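Side-chain contacts in transcriptional regulator, HTH_3 family (Vibrio cholerae, PDB 1Y9Q), which probably binds DNA as a two-domain transcription factor, pairing a helix-turn-helix domain with a zinc-containing cupin domain that holds D-methionine in the crystal: residues Ile136-Val139 / Gln144-Glu147; Asn18-Lys21 / Ser26-Ala29. All coordinates share one frame; numbering follows the deposited sequence.

Contact 1: Ile136-Val139 / Gln144-Glu147; sequences IMKV and QWHE
The Trp145 indole carries the Lys138 side chain over one face and has Val139 N in plane at its edge, while the His146 imidazole meets Val139 O at its edge. Lys138 CD rides 3.4 Å above the indole plane, displaced toward the rim, and CG comes to 3.3 Å from Trp145 CE3. Farther out, the ammonium passes over the pyrrole half: NZ lies 4.4 Å from the centroid of the five-membered ring, 8° off its normal, a cation-pi contact, with a CH-pi contact from CD to the benzene half behind it. With CG placed between backbone N and carbonyl carbon (chi1 50°), the extended lysine crosses the indole face obliquely. Lysine suits this place because its methylenes cover the ring and its charge meets the pi cloud. The partners sit on the antiparallel hairpin strands 137-141 and 144-148, the second being the outermost strand, within this chain, of the cupin domain's four-stranded sheet.

Val139 and His146 form a hydrogen-bonded pair. Val139 N gives to His146 O at 2.8 Å, and Val139 O accepts twice, from His146 N and from His146 ND1, the latter at 2.9 Å with the oxygen only 6° out of the imidazole plane. Histidine suits this place because its ring N-H can reach the carbonyl its own backbone N-H already bonds. Phe141 stacks on the same imidazole. Met137, present as selenomethionine, touches the zinc ligand Tyr164 of the neighbouring strand 162-166. The second bond to Val139 O fixes the imidazole's rotation and places the proton on ND1, while the electron-rich indole probably helps stabilise the lysine's positive charge.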
loop_
_atom_site.group_PDB
_atom_site.type_symbol
_atom_site.label_atom_id
_atom_site.label_comp_id
_atom_site.label_asym_id
_atom_site.label_seq_id
_atom_site.Cartn_x
_atom_site.Cartn_y
_atom_site.Cartn_z
ATOM N N ILE A 136 16.171 -3.493 -13.800
ATOM C CA ILE A 136 15.789 -4.403 -12.737
ATOM C C ILE A 136 14.682 -3.717 -11.945
ATOM O O ILE A 136 14.776 -2.530 -11.634
ATOM C CB ILE A 136 16.989 -4.695 -11.801
ATOM C CG1 ILE A 136 18.083 -5.435 -12.575
ATOM C CG2 ILE A 136 16.533 -5.513 -10.598
ATOM C CD1 ILE A 136 19.344 -5.667 -11.768
HETATM N N MSE A 137 13.631 -4.460 -11.628
HETATM C CA MSE A 137 12.511 -3.903 -10.882
HETATM C C MSE A 137 11.965 -4.949 -9.920
HETATM O O MSE A 137 12.361 -6.110 -9.975
HETATM C CB MSE A 137 11.401 -3.486 -11.852
HETATM C CG MSE A 137 10.610 -4.671 -12.394
HETATM SE SE MSE A 137 9.074 -4.158 -13.428
HETATM C CE MSE A 137 8.010 -3.369 -12.006
ATOM N N LYS A 138 11.067 -4.531 -9.027
ATOM C CA LYS A 138 10.441 -5.464 -8.098
ATOM C C LYS A 138 8.935 -5.211 -8.080
ATOM O O LYS A 138 8.487 -4.091 -8.281
ATOM C CB LYS A 138 11.039 -5.338 -6.690
ATOM C CG LYS A 138 11.113 -3.930 -6.129
ATOM C CD LYS A 138 11.712 -3.967 -4.715
ATOM C CE LYS A 138 11.792 -2.586 -4.083
ATOM N NZ LYS A 138 12.348 -2.666 -2.701
ATOM N N VAL A 139 8.160 -6.270 -7.878
ATOM C CA VAL A 139 6.707 -6.162 -7.866
ATOM C C VAL A 139 6.176 -6.731 -6.564
ATOM O O VAL A 139 6.522 -7.849 -6.187
ATOM C CB VAL A 139 6.098 -6.957 -9.041
ATOM C CG1 VAL A 139 4.582 -6.802 -9.054
ATOM C CG2 VAL A 139 6.688 -6.470 -10.357
ATOM N N GLN A 144 4.726 -9.816 -0.398
ATOM C CA GLN A 144 6.159 -9.765 -0.644
ATOM C C GLN A 144 6.589 -9.182 -1.976
ATOM O O GLN A 144 5.815 -9.111 -2.933
ATOM C CB GLN A 144 6.773 -11.158 -0.481
ATOM C CG GLN A 144 6.231 -12.197 -1.436
ATOM C CD GLN A 144 6.868 -13.560 -1.226
ATOM O OE1 GLN A 144 8.067 -13.740 -1.445
ATOM N NE2 GLN A 144 6.064 -14.526 -0.794
ATOM N N TRP A 145 7.847 -8.758 -2.016
ATOM C CA TRP A 145 8.430 -8.197 -3.223
ATOM C C TRP A 145 9.043 -9.312 -4.053
ATOM O O TRP A 145 9.660 -10.232 -3.514
ATOM C CB TRP A 145 9.514 -7.181 -2.872
ATOM C CG TRP A 145 8.990 -5.871 -2.379
ATOM C CD1 TRP A 145 8.937 -5.436 -1.082
ATOM C CD2 TRP A 145 8.472 -4.806 -3.181
ATOM N NE1 TRP A 145 8.422 -4.161 -1.032
ATOM C CE2 TRP A 145 8.130 -3.751 -2.308
ATOM C CE3 TRP A 145 8.262 -4.641 -4.557
ATOM C CZ2 TRP A 145 7.590 -2.544 -2.766
ATOM C CZ3 TRP A 145 7.724 -3.439 -5.014
ATOM C CH2 TRP A 145 7.396 -2.408 -4.119
ATOM N N HIS A 146 8.858 -9.229 -5.366
ATOM C CA HIS A 146 9.406 -10.211 -6.288
ATOM C C HIS A 146 10.319 -9.434 -7.232
ATOM O O HIS A 146 9.864 -8.529 -7.928
ATOM C CB HIS A 146 8.281 -10.894 -7.078
ATOM C CG HIS A 146 7.203 -11.473 -6.214
ATOM N ND1 HIS A 146 6.309 -10.688 -5.515
ATOM C CD2 HIS A 146 6.898 -12.756 -5.906
ATOM C CE1 HIS A 146 5.501 -11.463 -4.813
ATOM N NE2 HIS A 146 5.837 -12.723 -5.032
ATOM N N GLU A 147 11.607 -9.771 -7.239
ATOM C CA GLU A 147 12.570 -9.075 -8.094
ATOM C C GLU A 147 12.575 -9.674 -9.495
ATOM O O GLU A 147 12.584 -10.895 -9.664
ATOM C CB GLU A 147 13.975 -9.145 -7.483
ATOM C CG GLU A 147 14.748 -7.834 -7.588
ATOM C CD GLU A 147 16.059 -7.832 -6.803
ATOM O OE1 GLU A 147 16.189 -8.604 -5.822
ATOM O OE2 GLU A 147 16.955 -7.036 -7.162
#

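Contact 2: Asn18-Lys21 / Ser26-Ala29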
loop_
_atom_site.group_PDB
_atom_site.type_symbol
_atom_site.label_atom_id
_atom_site.label_comp_id
_atom_site.label_asym_id
_atom_site.label_seq_id
_atom_site.Cartn_x
_atom_site.Cartn_y
_atom_site.Cartn_z
ATOM N N ASN A 18 -18.924 12.549 -15.600
ATOM C CA ASN A 18 -19.742 11.832 -16.574
ATOM C C ASN A 18 -19.887 10.372 -16.149
ATOM O O ASN A 18 -20.996 9.844 -16.080
ATOM C CB ASN A 18 -19.109 11.897 -17.962
ATOM C CG ASN A 18 -20.064 11.461 -19.052
ATOM O OD1 ASN A 18 -20.651 10.373 -18.985
ATOM N ND2 ASN A 18 -20.222 12.304 -20.070
ATOM N N LEU A 19 -18.761 9.721 -15.863
ATOM C CA LEU A 19 -18.785 8.324 -15.439
ATOM C C LEU A 19 -19.675 8.144 -14.215
ATOM O O LEU A 19 -20.492 7.215 -14.164
ATOM C CB LEU A 19 -17.363 7.832 -15.128
ATOM C CG LEU A 19 -16.403 7.699 -16.321
ATOM C CD1 LEU A 19 -15.000 7.350 -15.828
ATOM C CD2 LEU A 19 -16.925 6.615 -17.272
ATOM N N ARG A 20 -19.535 9.036 -13.237
ATOM C CA ARG A 20 -20.331 8.952 -12.010
ATOM C C ARG A 20 -21.818 9.158 -12.284
ATOM O O ARG A 20 -22.651 8.351 -11.875
ATOM C CB ARG A 20 -19.857 9.993 -10.984
ATOM C CG ARG A 20 -20.652 9.965 -9.679
ATOM C CD ARG A 20 -20.075 10.896 -8.624
ATOM N NE ARG A 20 -20.202 12.311 -8.978
ATOM C CZ ARG A 20 -21.327 13.014 -8.891
ATOM N NH1 ARG A 20 -22.444 12.442 -8.464
ATOM N NH2 ARG A 20 -21.332 14.300 -9.218
ATOM N N LYS A 21 -22.137 10.248 -12.972
ATOM C CA LYS A 21 -23.517 10.588 -13.309
ATOM C C LYS A 21 -24.168 9.524 -14.186
ATOM O O LYS A 21 -25.351 9.219 -14.025
ATOM C CB LYS A 21 -23.561 11.936 -14.030
ATOM C CG LYS A 21 -23.198 13.140 -13.166
ATOM C CD LYS A 21 -24.323 13.501 -12.211
ATOM C CE LYS A 21 -24.078 14.863 -11.568
ATOM N NZ LYS A 21 -25.145 15.221 -10.587
ATOM N N SER A 26 -24.168 9.109 -6.312
ATOM C CA SER A 26 -23.994 10.360 -5.584
ATOM C C SER A 26 -22.507 10.418 -5.248
ATOM O O SER A 26 -21.803 9.410 -5.372
ATOM C CB SER A 26 -24.803 10.345 -4.285
ATOM O OG SER A 26 -24.301 9.358 -3.399
ATOM N N LEU A 27 -22.019 11.582 -4.830
ATOM C CA LEU A 27 -20.607 11.691 -4.479
ATOM C C LEU A 27 -20.310 10.829 -3.261
ATOM O O LEU A 27 -19.277 10.162 -3.201
ATOM C CB LEU A 27 -20.221 13.149 -4.195
ATOM C CG LEU A 27 -19.952 14.037 -5.413
ATOM C CD1 LEU A 27 -19.625 15.445 -4.950
ATOM C CD2 LEU A 27 -18.794 13.461 -6.233
ATOM N N ASP A 28 -21.230 10.823 -2.300
ATOM C CA ASP A 28 -21.040 10.038 -1.087
ATOM C C ASP A 28 -21.008 8.541 -1.387
ATOM O O ASP A 28 -20.212 7.801 -0.806
ATOM C CB ASP A 28 -22.149 10.330 -0.072
ATOM C CG ASP A 28 -21.839 9.763 1.303
ATOM O OD1 ASP A 28 -20.874 10.239 1.942
ATOM O OD2 ASP A 28 -22.552 8.835 1.743
ATOM N N ALA A 29 -21.872 8.093 -2.292
ATOM C CA ALA A 29 -21.905 6.679 -2.645
ATOM C C ALA A 29 -20.613 6.311 -3.373
ATOM O O ALA A 29 -20.086 5.212 -3.209
ATOM C CB ALA A 29 -23.111 6.384 -3.531
#
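Arg20 and Leu27 cross at about a right angle, the flat guanidinium of the arginine presenting one face to the branched end of the leucine. Leu27 CG stands 3.8 Å above the guanidinium plane, over its centre, and methyl CD2 reaches to 3.3 Å from Arg20 NE. Two torsions bring the group there: CG is anti to the backbone N (chi1 180°), which sends the chain out from helix 5-22, and a bend at chi3 (67°) then turns the guanidinium across the start of helix 27-34. Leucine suits the facing position because its hydrocarbon fork can cover the planar group without competing for its N-H groups.

Those N-H groups have partners outside the two segments: NH1 donates to Leu25 O just before the second helix, and NE forms a salt bridge with Glu45 of helix 38-45, a helix that Leu27 also touches. Ser26 occupies the N-cap of helix 27-34, its OG accepting from Ala29 N at 3.0 Å, as a small hydroxyl residue can do for an amide of the first turn. The contact thus joins the first two helices of the helix-turn-helix domain. Covered on one face by hydrocarbon, the buried arginine meets its polar needs through its N-H groups, and the carboxylate of Glu45 probably favours its charged form.

In the fold
The two contacts lie on opposite sides of the chain's centre, their centres about 36 Å apart, and share no element: contact 1 pairs neighbouring strands in the cupin domain, contact 2 joins successive helices in the helix-turn-helix domain. Both are partly buried. In contact 1 Met137 and Val139 are buried, while Gln144 and Glu147 are exposed; in contact 2 the buried residue is Arg20 and, of those touching, the exposed one is Ser26. Their chemistry follows the backbone. Adjacent strands bond directly and let a lysine lie over an aromatic ring, whereas between the helices an arginine side chain reaches across to a leucine and the backbone before it, finding its salt-bridge partner outside the two segments. Contact 1 is also nearer the zinc site.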